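Long-range contacts in tripeptidase (Staphylococcus aureus subsp. aureus, PDB 3RZA), which probably cleaves the N-terminal residue from tripeptides, acting as a metal-dependent dimeric peptidase of the M20 family: residues Ser38-Glu43 and His98-Val103; Ile106-Ile111 and Thr124-Asp129; Gly197-Met202 and Ile337-Gly342; Lys211-Ser216 and Asn258-Glu263; Asp241-Ala246 and Ala270-Pro275. One frame throughout, in Å; residues are numbered along the deposited sequence.

Contact 1: Ser38-Glu43 and His98-Val103. With ZN (zinc ion), chain C.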
# COMPACT_ATOMS: atom_id res chain seq x y z
N SER A 38 -3.67 -28.43 11.29
CA SER A 38 -4.74 -28.35 10.28
C SER A 38 -5.01 -26.89 9.89
O SER A 38 -6.16 -26.42 9.92
CB SER A 38 -6.02 -29.02 10.81
OG SER A 38 -6.48 -28.38 11.98
N GLU A 39 -3.96 -26.18 9.47
CA GLU A 39 -4.12 -24.81 8.96
C GLU A 39 -5.02 -24.88 7.76
O GLU A 39 -4.95 -25.85 7.00
CB GLU A 39 -2.78 -24.18 8.57
CG GLU A 39 -1.86 -23.84 9.76
CD GLU A 39 -0.59 -23.07 9.35
OE1 GLU A 39 -0.08 -23.31 8.24
OE2 GLU A 39 -0.10 -22.26 10.16
N THR A 40 -5.90 -23.88 7.60
CA THR A 40 -6.94 -23.92 6.56
C THR A 40 -6.33 -24.12 5.17
O THR A 40 -5.26 -23.58 4.87
CB THR A 40 -7.85 -22.63 6.62
OG1 THR A 40 -9.07 -22.83 5.88
CG2 THR A 40 -7.12 -21.38 6.13
N GLY A 41 -6.95 -25.00 4.39
CA GLY A 41 -6.39 -25.49 3.15
C GLY A 41 -5.45 -26.69 3.22
O GLY A 41 -5.22 -27.32 2.18
N ASN A 42 -4.94 -27.03 4.41
CA ASN A 42 -4.02 -28.17 4.62
C ASN A 42 -4.60 -29.15 5.62
O ASN A 42 -3.92 -29.57 6.58
CB ASN A 42 -2.64 -27.67 5.06
CG ASN A 42 -1.93 -26.86 3.98
OD1 ASN A 42 -2.21 -27.00 2.79
ND2 ASN A 42 -0.98 -26.03 4.41
N GLU A 43 -5.84 -29.56 5.36
CA GLU A 43 -6.61 -30.45 6.24
C GLU A 43 -6.29 -31.95 5.99
O GLU A 43 -6.82 -32.78 6.70
CB GLU A 43 -8.13 -30.25 6.05
CG GLU A 43 -8.67 -28.86 6.37
CD GLU A 43 -8.65 -27.88 5.20
OE1 GLU A 43 -8.07 -28.19 4.16
OE2 GLU A 43 -9.21 -26.77 5.34
N HIS A 98 -15.79 -27.52 12.43
CA HIS A 98 -14.81 -27.48 11.34
C HIS A 98 -13.42 -27.93 11.83
O HIS A 98 -13.02 -27.61 12.95
CB HIS A 98 -14.75 -26.10 10.67
CG HIS A 98 -14.27 -24.99 11.55
ND1 HIS A 98 -12.95 -24.60 11.60
CD2 HIS A 98 -14.96 -24.10 12.30
CE1 HIS A 98 -12.85 -23.55 12.40
NE2 HIS A 98 -14.05 -23.22 12.82
N MSE A 99 -12.73 -28.70 10.99
CA MSE A 99 -11.45 -29.33 11.35
C MSE A 99 -10.23 -28.43 11.10
O MSE A 99 -9.12 -28.75 11.58
CB MSE A 99 -11.30 -30.67 10.64
CG MSE A 99 -10.92 -30.60 9.19
SE MSE A 99 -10.98 -32.32 8.40
CE MSE A 99 -12.92 -32.47 8.19
N ASP A 100 -10.41 -27.34 10.34
CA ASP A 100 -9.32 -26.39 10.05
C ASP A 100 -9.21 -25.26 11.11
O ASP A 100 -10.17 -24.94 11.80
CB ASP A 100 -9.43 -25.77 8.65
CG ASP A 100 -10.69 -24.90 8.45
OD1 ASP A 100 -11.78 -25.33 8.87
OD2 ASP A 100 -10.60 -23.82 7.84
N THR A 101 -8.00 -24.69 11.20
CA THR A 101 -7.72 -23.52 12.04
C THR A 101 -7.13 -22.41 11.16
O THR A 101 -6.67 -22.66 10.05
CB THR A 101 -6.70 -23.87 13.10
OG1 THR A 101 -5.41 -24.00 12.48
CG2 THR A 101 -7.05 -25.14 13.79
N VAL A 102 -7.08 -21.19 11.70
CA VAL A 102 -6.33 -20.09 11.05
C VAL A 102 -4.82 -20.33 11.20
O VAL A 102 -4.38 -21.31 11.86
CB VAL A 102 -6.68 -18.69 11.61
CG1 VAL A 102 -8.20 -18.43 11.50
CG2 VAL A 102 -6.16 -18.51 13.03
N VAL A 103 -4.04 -19.49 10.51
CA VAL A 103 -2.59 -19.39 10.65
C VAL A 103 -2.27 -18.42 11.82
O VAL A 103 -3.05 -17.51 12.06
CB VAL A 103 -1.97 -18.87 9.30
CG1 VAL A 103 -0.49 -18.57 9.41
CG2 VAL A 103 -2.22 -19.89 8.16
ZN ZN C . -14.66 -21.62 14.10
O HOH W 1 -3.68 -26.22 13.32
O HOH W 2 -14.70 -19.65 13.40
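Ser38 and Thr40 bond to the backbone of Met99 and Thr101 and to the carboxylate of Asp100, and this is the tight part of the contact. Thr101 N donates to Ser38 O at 2.8 Å. Thr40 N donates in return to Thr101 O at 2.8 Å. Together they make a single beta bridge centred on Glu39 and Thr101. Beside it a water joins Ser38 N to Thr101 OG1. Ser38 OG gives a 2.7 Å bond to Met99 O, within the carbonyl plane, and Lys131 also bonds this hydroxyl. Thr40 lies alongside Asp100, and both side chains point the same way. Thr40 OG1 is turned anti to the backbone N (chi1 -164°). From there it donates to Asp100 OD2 at 2.7 Å, on the anti side and 22° out of the carboxylate plane. Ser164 OG also hydrogen-bonds this hydroxyl. Asp100 OD2 also accepts from the backbone N of Glu163. Glu43 runs beside the same aspartate, with OE2 3.5 Å from Asp100 CB. That oxygen is held by Gly41 N and by the backbone N of Gly161.

The other end is looser and more open to solvent. Val103 CG2 only brushes Glu39 OE2 at 3.8 Å, and this oxygen takes its hydrogen bond from Ala105 N.

His98 ends strand 93-98, and its ND1 makes weak bonds to Asp100 OD1 and O. Its NE2 binds the zinc ion at 2.1 Å, and Asp129, Asp186 and a water complete the coordination. This is the His-x-Asp metal-site motif typical of M20 peptidases.

Contact 2: Ile106-Ile111 and Thr124-Asp129. With ZN (zinc ion), chain C; CA (calcium ion), chain D.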
# COMPACT_ATOMS: atom_id res chain seq x y z
N ILE A 106 1.08 -24.28 13.12
CA ILE A 106 2.00 -25.38 12.91
C ILE A 106 2.74 -25.59 14.22
O ILE A 106 3.26 -24.62 14.80
CB ILE A 106 2.99 -25.11 11.74
CG1 ILE A 106 2.24 -25.16 10.38
CG2 ILE A 106 4.18 -26.15 11.75
CD1 ILE A 106 2.86 -24.25 9.25
N ASN A 107 2.73 -26.84 14.70
CA ASN A 107 3.49 -27.25 15.88
C ASN A 107 2.94 -26.57 17.16
O ASN A 107 3.68 -25.94 17.92
CB ASN A 107 4.99 -26.97 15.64
CG ASN A 107 5.89 -27.99 16.27
OD1 ASN A 107 5.63 -28.50 17.38
ND2 ASN A 107 6.98 -28.32 15.56
N VAL A 108 1.61 -26.68 17.34
CA VAL A 108 0.95 -26.12 18.51
C VAL A 108 1.40 -26.92 19.74
O VAL A 108 1.37 -28.16 19.73
CB VAL A 108 -0.60 -26.17 18.39
CG1 VAL A 108 -1.29 -25.70 19.72
CG2 VAL A 108 -1.09 -25.36 17.21
N LYS A 109 1.80 -26.21 20.80
CA LYS A 109 2.29 -26.80 22.03
C LYS A 109 1.40 -26.34 23.19
O LYS A 109 1.72 -25.35 23.84
CB LYS A 109 3.74 -26.38 22.26
CG LYS A 109 4.75 -26.97 21.26
CD LYS A 109 6.20 -26.64 21.69
CE LYS A 109 7.20 -26.68 20.51
NZ LYS A 109 8.60 -26.32 20.97
N PRO A 110 0.25 -27.03 23.42
CA PRO A 110 -0.70 -26.54 24.41
C PRO A 110 -0.20 -26.71 25.86
O PRO A 110 0.50 -27.67 26.15
CB PRO A 110 -1.94 -27.41 24.17
CG PRO A 110 -1.37 -28.69 23.74
CD PRO A 110 -0.18 -28.33 22.87
N ILE A 111 -0.56 -25.77 26.73
CA ILE A 111 -0.20 -25.80 28.16
C ILE A 111 -1.47 -25.70 29.00
O ILE A 111 -2.27 -24.79 28.80
CB ILE A 111 0.74 -24.63 28.53
CG1 ILE A 111 1.88 -24.50 27.49
CG2 ILE A 111 1.29 -24.83 29.97
CD1 ILE A 111 3.06 -23.58 27.88
N THR A 124 2.01 -19.87 18.49
CA THR A 124 0.92 -20.26 17.61
C THR A 124 -0.40 -19.90 18.29
O THR A 124 -0.43 -19.53 19.46
CB THR A 124 0.93 -21.79 17.34
OG1 THR A 124 0.48 -22.48 18.52
CG2 THR A 124 2.34 -22.29 16.96
N ILE A 125 -1.47 -20.07 17.55
CA ILE A 125 -2.81 -20.14 18.09
C ILE A 125 -2.95 -21.47 18.89
O ILE A 125 -2.04 -22.31 18.87
CB ILE A 125 -3.91 -19.98 16.95
CG1 ILE A 125 -3.94 -21.17 15.96
CG2 ILE A 125 -3.69 -18.68 16.16
CD1 ILE A 125 -5.25 -21.42 15.39
N LEU A 126 -4.07 -21.65 19.59
CA LEU A 126 -4.38 -22.94 20.25
C LEU A 126 -5.14 -23.84 19.29
O LEU A 126 -4.90 -25.05 19.24
CB LEU A 126 -5.21 -22.71 21.53
CG LEU A 126 -5.60 -23.90 22.43
CD1 LEU A 126 -4.39 -24.78 22.77
CD2 LEU A 126 -6.26 -23.41 23.73
N GLY A 127 -6.07 -23.28 18.53
CA GLY A 127 -7.02 -24.07 17.79
C GLY A 127 -8.16 -24.64 18.63
O GLY A 127 -8.80 -25.62 18.21
N ALA A 128 -8.47 -24.00 19.76
CA ALA A 128 -9.78 -24.23 20.44
C ALA A 128 -10.93 -23.97 19.48
O ALA A 128 -11.93 -24.68 19.49
CB ALA A 128 -9.91 -23.37 21.68
N ASP A 129 -10.77 -22.91 18.70
CA ASP A 129 -11.55 -22.69 17.52
C ASP A 129 -10.98 -23.56 16.35
O ASP A 129 -9.97 -23.16 15.72
CB ASP A 129 -11.53 -21.23 17.18
CG ASP A 129 -12.35 -20.90 15.98
OD1 ASP A 129 -13.20 -21.70 15.55
OD2 ASP A 129 -12.17 -19.80 15.44
ZN ZN C . -14.66 -21.62 14.10
CA CA D . -12.22 -19.05 13.51
O HOH W 3 2.03 -23.31 20.81
O HOH W 2 -14.70 -19.65 13.40
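Val108 lays its two methyls over the turn Thr124-Leu126. CG1 stands anti to the backbone N (chi1 174°), which puts it 3.6 Å from Ile125 O, with Leu126 O close by. CG2 meets the hydroxyl of the threonine instead, 3.5 Å from Thr124 OG1. The two side chains lie at a slant to each other. Thr124 faces the loop directly, and its methyl fills the next place along it: Thr124 CG2 is 3.3 Å from Ile106 O. The hydroxyl turns back on its own segment toward Ile125 O, at a modelled distance too short to be relied on. A water links the two segments: it accepts from Lys109 N and donates to the hydroxyl Thr124 OG1 at 2.9 Å.

Farther on, the contact becomes purely apolar. Leu126 CD1 rests 3.9 Å from Pro110 CB. Both side chains also pack on helix 23-34 and on Ile118, and Met372 touches the leucine.

Gly127, with a positive phi, is the N-cap of helix 128-147. Glu370 accepts from the backbone N of Leu126, Gly127 and Asp129, so one carboxylate holds this bend. Two residues past the cap, Asp129 bridges the metals. Its OD1 binds the zinc ion at 2.1 Å, and its OD2 binds the calcium ion at the same length.

No direct hydrogen bond crosses between 106-111 and 124-129. The fit of the outer loop therefore rests on shape and one water, while the backbone leading to the metal-bridging aspartate is fixed by Glu370.

Contact 3: Gly197-Met202 and Ile337-Gly342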
# COMPACT_ATOMS: atom_id res chain seq x y z
N GLY A 197 -29.30 -15.83 14.95
CA GLY A 197 -29.25 -15.12 13.72
C GLY A 197 -27.87 -14.60 13.47
O GLY A 197 -27.11 -14.41 14.40
N ALA A 198 -27.56 -14.39 12.19
CA ALA A 198 -26.23 -13.93 11.74
C ALA A 198 -26.47 -13.09 10.48
O ALA A 198 -27.46 -13.33 9.79
CB ALA A 198 -25.32 -15.15 11.44
N PRO A 199 -25.58 -12.11 10.18
CA PRO A 199 -25.83 -11.18 9.07
C PRO A 199 -25.41 -11.75 7.71
O PRO A 199 -24.72 -12.80 7.63
CB PRO A 199 -24.94 -10.00 9.42
CG PRO A 199 -23.72 -10.66 10.01
CD PRO A 199 -24.22 -11.92 10.72
N THR A 200 -25.88 -11.08 6.65
CA THR A 200 -25.27 -11.15 5.30
C THR A 200 -23.97 -10.34 5.29
O THR A 200 -23.98 -9.22 5.73
CB THR A 200 -26.22 -10.59 4.22
OG1 THR A 200 -27.45 -11.30 4.26
CG2 THR A 200 -25.62 -10.73 2.79
N GLN A 201 -22.85 -10.93 4.85
CA GLN A 201 -21.63 -10.16 4.59
C GLN A 201 -21.41 -10.11 3.09
O GLN A 201 -21.57 -11.12 2.41
CB GLN A 201 -20.40 -10.77 5.25
CG GLN A 201 -19.16 -9.81 5.26
CD GLN A 201 -17.82 -10.44 4.84
OE1 GLN A 201 -17.06 -9.83 4.11
NE2 GLN A 201 -17.52 -11.61 5.34
N MSE A 202 -21.05 -8.92 2.59
CA MSE A 202 -20.56 -8.75 1.24
C MSE A 202 -19.18 -8.08 1.23
O MSE A 202 -18.91 -7.23 2.07
CB MSE A 202 -21.56 -7.91 0.44
CG MSE A 202 -22.90 -8.59 0.32
SE MSE A 202 -23.96 -7.88 -1.07
CE MSE A 202 -25.62 -8.89 -0.79
N ILE A 337 -28.73 -14.78 21.16
CA ILE A 337 -28.14 -13.55 20.65
C ILE A 337 -28.12 -13.55 19.12
O ILE A 337 -28.47 -14.54 18.46
CB ILE A 337 -26.67 -13.31 21.22
CG1 ILE A 337 -25.70 -14.43 20.81
CG2 ILE A 337 -26.70 -13.12 22.76
CD1 ILE A 337 -24.23 -14.10 21.08
N ILE A 338 -27.70 -12.43 18.58
CA ILE A 338 -27.41 -12.25 17.18
C ILE A 338 -25.88 -12.07 17.08
O ILE A 338 -25.31 -11.35 17.89
CB ILE A 338 -28.20 -11.01 16.68
CG1 ILE A 338 -29.72 -11.26 16.79
CG2 ILE A 338 -27.91 -10.72 15.34
CD1 ILE A 338 -30.24 -12.46 15.99
N SER A 339 -25.25 -12.77 16.13
CA SER A 339 -23.79 -12.73 15.95
C SER A 339 -23.41 -11.61 15.01
O SER A 339 -24.25 -11.09 14.31
CB SER A 339 -23.27 -14.05 15.38
OG SER A 339 -23.84 -14.31 14.11
N GLY A 340 -22.12 -11.26 15.01
CA GLY A 340 -21.56 -10.29 14.08
C GLY A 340 -21.01 -10.88 12.79
O GLY A 340 -20.67 -10.12 11.89
N GLY A 341 -20.92 -12.21 12.70
CA GLY A 341 -20.29 -12.87 11.56
C GLY A 341 -20.92 -14.21 11.20
O GLY A 341 -21.96 -14.60 11.74
N GLY A 342 -20.24 -14.90 10.30
CA GLY A 342 -20.74 -16.14 9.72
C GLY A 342 -20.13 -17.39 10.33
O GLY A 342 -19.23 -17.33 11.15
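Gly197 and Ser339 join two parallel-running segments of the large mixed sheet, where strand 194-209 passes strand 336-338. The glycine-rich run Gly340-Gly342 follows.

The firm polar link is between backbones. Ser339 N donates to Gly197 O at 3.0 Å and nearly straight, 172° at the hydrogen. The CA-H of Ile338 adds a softer contact to the same oxygen.

The other contacts are carbon against oxygen. Ala198 CB sits 3.4 Å from Gly341 O and, in one conformer of the serine, also touches Ser339 OG. The ring of Pro199 lies over the loop backbone. Its outer corner leads, with Pro199 CG 3.6 Å from Gly340 O, while Pro199 CD touches Ser339 O and Gly341 O.

Outside partners tie the loop to its surroundings. Gly340 O accepts from Arg271 NH1, and Gly342 N donates to a citrate that probably came from the crystallisation liquor. This bound anion is consistent with a pocket beside the loop. The side chain of His273 packs against Pro199.

The last group is apolar. Ile338 is bent at both torsions (chi1 -64°, chi2 -59°), which folds its end back over the neighbouring strand. Gly197 has no side chain in the way, and Ile338 CD1 comes to rest 3.6 Å from Gly197 CA.

Contact 4: Lys211-Ser216 and Asn258-Glu263. With CIT (citric acid), chain F.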
# COMPACT_ATOMS: atom_id res chain seq x y z
N LYS A 211 -5.43 10.23 -13.53
CA LYS A 211 -4.56 10.59 -14.67
C LYS A 211 -3.23 11.11 -14.10
O LYS A 211 -3.25 11.99 -13.23
CB LYS A 211 -5.27 11.67 -15.50
CG LYS A 211 -4.67 11.98 -16.88
CD LYS A 211 -5.76 12.68 -17.80
CE LYS A 211 -5.15 13.72 -18.76
NZ LYS A 211 -3.97 13.18 -19.49
N THR A 212 -2.11 10.52 -14.56
CA THR A 212 -0.75 10.92 -14.11
C THR A 212 -0.36 12.29 -14.60
O THR A 212 -0.77 12.72 -15.67
CB THR A 212 0.37 9.97 -14.65
OG1 THR A 212 0.29 9.88 -16.08
CG2 THR A 212 0.27 8.65 -14.09
N ALA A 213 0.47 12.96 -13.81
CA ALA A 213 1.05 14.23 -14.17
C ALA A 213 2.12 14.51 -13.14
O ALA A 213 2.13 13.89 -12.07
CB ALA A 213 -0.02 15.37 -14.16
N HIS A 214 2.98 15.45 -13.45
CA HIS A 214 3.98 15.89 -12.47
C HIS A 214 3.28 16.72 -11.37
O HIS A 214 2.30 17.44 -11.65
CB HIS A 214 5.12 16.67 -13.16
CG HIS A 214 6.37 16.73 -12.35
ND1 HIS A 214 6.65 17.77 -11.50
CD2 HIS A 214 7.37 15.83 -12.19
CE1 HIS A 214 7.80 17.54 -10.88
NE2 HIS A 214 8.26 16.37 -11.29
N ALA A 215 3.73 16.58 -10.13
CA ALA A 215 3.07 17.24 -8.98
C ALA A 215 3.18 18.78 -9.02
O ALA A 215 2.36 19.46 -8.42
CB ALA A 215 3.60 16.69 -7.66
N SER A 216 4.19 19.31 -9.71
CA SER A 216 4.29 20.75 -9.98
C SER A 216 3.22 21.32 -10.93
O SER A 216 3.02 22.55 -10.94
CB SER A 216 5.69 21.11 -10.53
OG SER A 216 5.89 20.49 -11.77
N ASN A 258 6.27 13.21 -6.02
CA ASN A 258 6.32 14.15 -7.15
C ASN A 258 5.46 13.79 -8.37
O ASN A 258 5.55 14.47 -9.40
CB ASN A 258 7.78 14.40 -7.58
CG ASN A 258 8.43 13.17 -8.24
OD1 ASN A 258 8.11 12.03 -7.90
ND2 ASN A 258 9.35 13.42 -9.16
N ILE A 259 4.62 12.75 -8.24
CA ILE A 259 3.71 12.30 -9.31
C ILE A 259 2.28 12.32 -8.79
O ILE A 259 2.01 11.81 -7.70
CB ILE A 259 4.10 10.85 -9.76
CG1 ILE A 259 5.51 10.84 -10.39
CG2 ILE A 259 3.08 10.28 -10.74
CD1 ILE A 259 5.67 11.76 -11.62
N VAL A 260 1.35 12.90 -9.56
CA VAL A 260 -0.08 12.79 -9.26
C VAL A 260 -0.46 11.29 -9.40
O VAL A 260 -0.20 10.69 -10.45
CB VAL A 260 -0.99 13.71 -10.18
CG1 VAL A 260 -2.49 13.52 -9.86
CG2 VAL A 260 -0.62 15.18 -10.02
N ALA A 261 -1.00 10.71 -8.32
CA ALA A 261 -1.30 9.26 -8.25
C ALA A 261 -2.46 8.92 -9.16
O ALA A 261 -3.53 9.50 -9.04
CB ALA A 261 -1.65 8.85 -6.78
N ASP A 262 -2.26 7.98 -10.08
CA ASP A 262 -3.32 7.61 -11.04
C ASP A 262 -4.07 6.30 -10.73
O ASP A 262 -4.92 5.89 -11.55
CB ASP A 262 -2.78 7.60 -12.48
CG ASP A 262 -1.83 6.45 -12.77
OD1 ASP A 262 -1.39 5.76 -11.83
OD2 ASP A 262 -1.48 6.27 -13.96
N GLU A 263 -3.78 5.66 -9.59
CA GLU A 263 -4.45 4.42 -9.20
C GLU A 263 -4.50 4.20 -7.71
O GLU A 263 -3.48 4.27 -7.04
CB GLU A 263 -3.80 3.21 -9.85
CG GLU A 263 -4.41 1.85 -9.44
CD GLU A 263 -4.04 0.69 -10.36
OE1 GLU A 263 -3.37 0.93 -11.36
OE2 GLU A 263 -4.41 -0.46 -10.08
C1 CIT F . 11.98 16.24 -6.34
O1 CIT F . 13.00 15.95 -5.68
O2 CIT F . 10.95 15.55 -6.18
C2 CIT F . 12.02 17.41 -7.30
C3 CIT F . 11.57 17.04 -8.73
O7 CIT F . 10.18 16.60 -8.71
C4 CIT F . 12.43 15.90 -9.32
C5 CIT F . 12.02 15.50 -10.71
O3 CIT F . 12.86 15.54 -11.62
O4 CIT F . 10.85 15.12 -10.97
C6 CIT F . 11.63 18.30 -9.59
O5 CIT F . 10.89 18.44 -10.60
O6 CIT F . 12.41 19.24 -9.29
O HOH W 4 -2.52 8.02 -15.73
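His214 and Asn258 pair through ring and carbonyl. From the His214 backbone, CB heads away from 258-263, and CG is anti to the backbone N (chi1 -160°). The ring this sets up has Asn258 O over the centre of one face, with His214 CD2 3.6 Å from Asn258 O. ND1 faces its own segment and shares a 2.8 Å hydrogen bond with Ser216 OG. CE1 lies 3.2 Å from citrate O5. At the tip, NE2 donates to citrate O4 at 2.9 Å and 162°, with the oxygen in the ring plane. Asn258 ND2 reaches that same oxygen weakly.

The backbones run antiparallel and bridge at His214 and Ile259. Val260 N donates to Ala213 O at 2.8 Å. Ala215 N meets Asn258 O at 2.9 Å, from above the carbonyl plane. At the far end a water joins Thr212 N to Asp262 OD2.

Arg271 of the second subunit packs on His214, and Arg271 and Gly342 of that subunit also bind the citrate. In M20 relatives a histidine similarly reaches the partner's active site. The segments themselves are loops, one between strand 194-209 and helix 224-234, the other between hairpin strands 244-253 and 263-272.

Contact 5: Asp241-Ala246 and Ala270-Pro275. With IPA (isopropyl alcohol), chain H.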
# COMPACT_ATOMS: atom_id res chain seq x y z
N ASP A 241 -26.32 1.67 10.72
CA ASP A 241 -27.50 1.75 11.60
C ASP A 241 -27.40 0.66 12.64
O ASP A 241 -26.34 0.00 12.74
CB ASP A 241 -28.83 1.73 10.77
CG ASP A 241 -29.08 0.40 9.99
OD1 ASP A 241 -28.74 -0.74 10.43
OD2 ASP A 241 -29.71 0.51 8.92
N GLU A 242 -28.47 0.46 13.42
CA GLU A 242 -28.49 -0.53 14.51
C GLU A 242 -28.09 -1.96 14.10
O GLU A 242 -27.47 -2.67 14.89
CB GLU A 242 -29.88 -0.54 15.20
N ILE A 243 -28.41 -2.36 12.86
CA ILE A 243 -28.15 -3.74 12.39
C ILE A 243 -27.25 -3.82 11.13
O ILE A 243 -27.17 -4.88 10.51
CB ILE A 243 -29.50 -4.53 12.15
CG1 ILE A 243 -30.45 -3.83 11.17
CG2 ILE A 243 -30.20 -4.81 13.49
CD1 ILE A 243 -31.56 -4.76 10.64
N THR A 244 -26.54 -2.73 10.80
CA THR A 244 -25.76 -2.65 9.56
C THR A 244 -24.39 -1.97 9.79
O THR A 244 -24.31 -0.90 10.41
CB THR A 244 -26.54 -1.91 8.41
OG1 THR A 244 -27.84 -2.49 8.23
CG2 THR A 244 -25.76 -2.00 7.07
N THR A 245 -23.33 -2.58 9.28
CA THR A 245 -21.97 -2.05 9.39
C THR A 245 -21.29 -1.98 8.02
O THR A 245 -21.68 -2.67 7.09
CB THR A 245 -21.09 -2.88 10.43
OG1 THR A 245 -20.86 -4.21 9.96
CG2 THR A 245 -21.75 -2.95 11.78
N ALA A 246 -20.26 -1.13 7.92
CA ALA A 246 -19.41 -1.06 6.74
C ALA A 246 -17.98 -0.58 7.11
O ALA A 246 -17.82 0.25 7.99
CB ALA A 246 -20.05 -0.14 5.70
N ALA A 270 -19.28 -4.96 3.91
CA ALA A 270 -20.49 -4.51 4.55
C ALA A 270 -21.23 -5.70 5.15
O ALA A 270 -21.10 -6.82 4.63
CB ALA A 270 -21.37 -3.78 3.55
N ARG A 271 -21.94 -5.46 6.26
CA ARG A 271 -22.76 -6.50 6.92
C ARG A 271 -24.11 -5.94 7.29
O ARG A 271 -24.19 -4.78 7.67
CB ARG A 271 -22.08 -7.03 8.21
CG ARG A 271 -20.64 -7.40 8.04
CD ARG A 271 -20.03 -8.03 9.27
NE ARG A 271 -18.62 -8.27 9.01
CZ ARG A 271 -17.89 -9.32 9.41
NH1 ARG A 271 -18.38 -10.28 10.21
NH2 ARG A 271 -16.60 -9.39 9.05
N SER A 272 -25.16 -6.76 7.18
CA SER A 272 -26.45 -6.43 7.78
C SER A 272 -27.27 -7.64 8.14
O SER A 272 -27.18 -8.67 7.48
CB SER A 272 -27.29 -5.56 6.84
OG SER A 272 -28.43 -5.07 7.52
N HIS A 273 -28.12 -7.47 9.16
CA HIS A 273 -29.10 -8.51 9.52
C HIS A 273 -30.39 -8.41 8.72
O HIS A 273 -31.29 -9.25 8.87
CB HIS A 273 -29.37 -8.51 11.01
CG HIS A 273 -28.21 -9.02 11.80
ND1 HIS A 273 -27.98 -10.36 11.99
CD2 HIS A 273 -27.17 -8.37 12.37
CE1 HIS A 273 -26.85 -10.52 12.66
NE2 HIS A 273 -26.36 -9.33 12.93
N ASP A 274 -30.47 -7.40 7.84
CA ASP A 274 -31.60 -7.22 6.92
C ASP A 274 -31.00 -7.42 5.50
O ASP A 274 -30.12 -6.64 5.09
CB ASP A 274 -32.19 -5.82 7.13
CG ASP A 274 -33.41 -5.53 6.27
OD1 ASP A 274 -33.53 -6.03 5.14
OD2 ASP A 274 -34.24 -4.71 6.72
N PRO A 275 -31.47 -8.44 4.75
CA PRO A 275 -30.91 -8.63 3.39
C PRO A 275 -31.15 -7.48 2.40
O PRO A 275 -30.42 -7.38 1.42
CB PRO A 275 -31.59 -9.92 2.88
CG PRO A 275 -32.56 -10.34 3.91
CD PRO A 275 -32.62 -9.33 5.01
C1 IPA H . -24.51 -5.37 12.43
C2 IPA H . -23.75 -6.67 12.14
C3 IPA H . -22.30 -6.35 11.83
O2 IPA H . -23.78 -7.49 13.29
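Ser272 OG accepts from Asp274 N at 3.1 Å, closing an ST turn, and lies 2.7 Å from Thr244 OG1. The serine oxygen stands anti to the backbone N (chi1 -170°), which brings it up to the threonine. Thr244 OG1 in turn donates to Asp241 OD1 at 3.0 Å, from above the carboxylate plane. Ile243 N bonds the same oxygen on its anti side and so forms an Asx turn. Ile243 O faces the other segment and accepts from His273 N in its carbonyl plane.

These residues lie at one end of the antiparallel hairpin of strands 244-253 and 263-272, part of the large mixed sheet. Thr245 and Arg271 form a hydrogen-bonded pair: Thr245 N to Arg271 O is 2.9 Å, and Arg271 N to Thr245 O is also 2.9 Å. Thr244-Ser272 and Ala246-Ala270 are non-hydrogen-bonded pairs, with side chains on the face that helix 275-295 covers.

On the other face Thr245 OG1 is 3.5 Å from Arg271 CB. The arginine then stretches away to a salt bridge with Glu269, to Gly340 O and to a citrate. An isopropanol, probably from the crystallisation liquor, touches both Thr245 and Arg271. In the conformer given, its O2 is 3.2 Å from His273 NE2, at the edge of the ring.

Beyond the strands Ile243 CD1 rests 3.7 Å from Asp274 CB. Asp274 is the N-cap of helix 275-295, where OD1 accepts from Glu276 N and OD2 forms a salt bridge with Arg277.

In the fold
Contacts 1 and 2 come first along the chain, one after the other. Their centres are about 12 Å apart, and they share the zinc ion through His98 and Asp129. Contact 3 then closes a long loop that holds contact 5 and, farther out, contact 4. Contacts 3 and 5 touch, with centres about 9 Å apart, through neighbouring strands 194-209 and 263-272. Contact 4 lies at the far end of the extended domain, about 41 Å from contact 3 between centres. Contact 4 touches the second subunit, as does contact 5. Dimerisation thus brings the tip of one chain to the region of contacts 3 and 5 in the other.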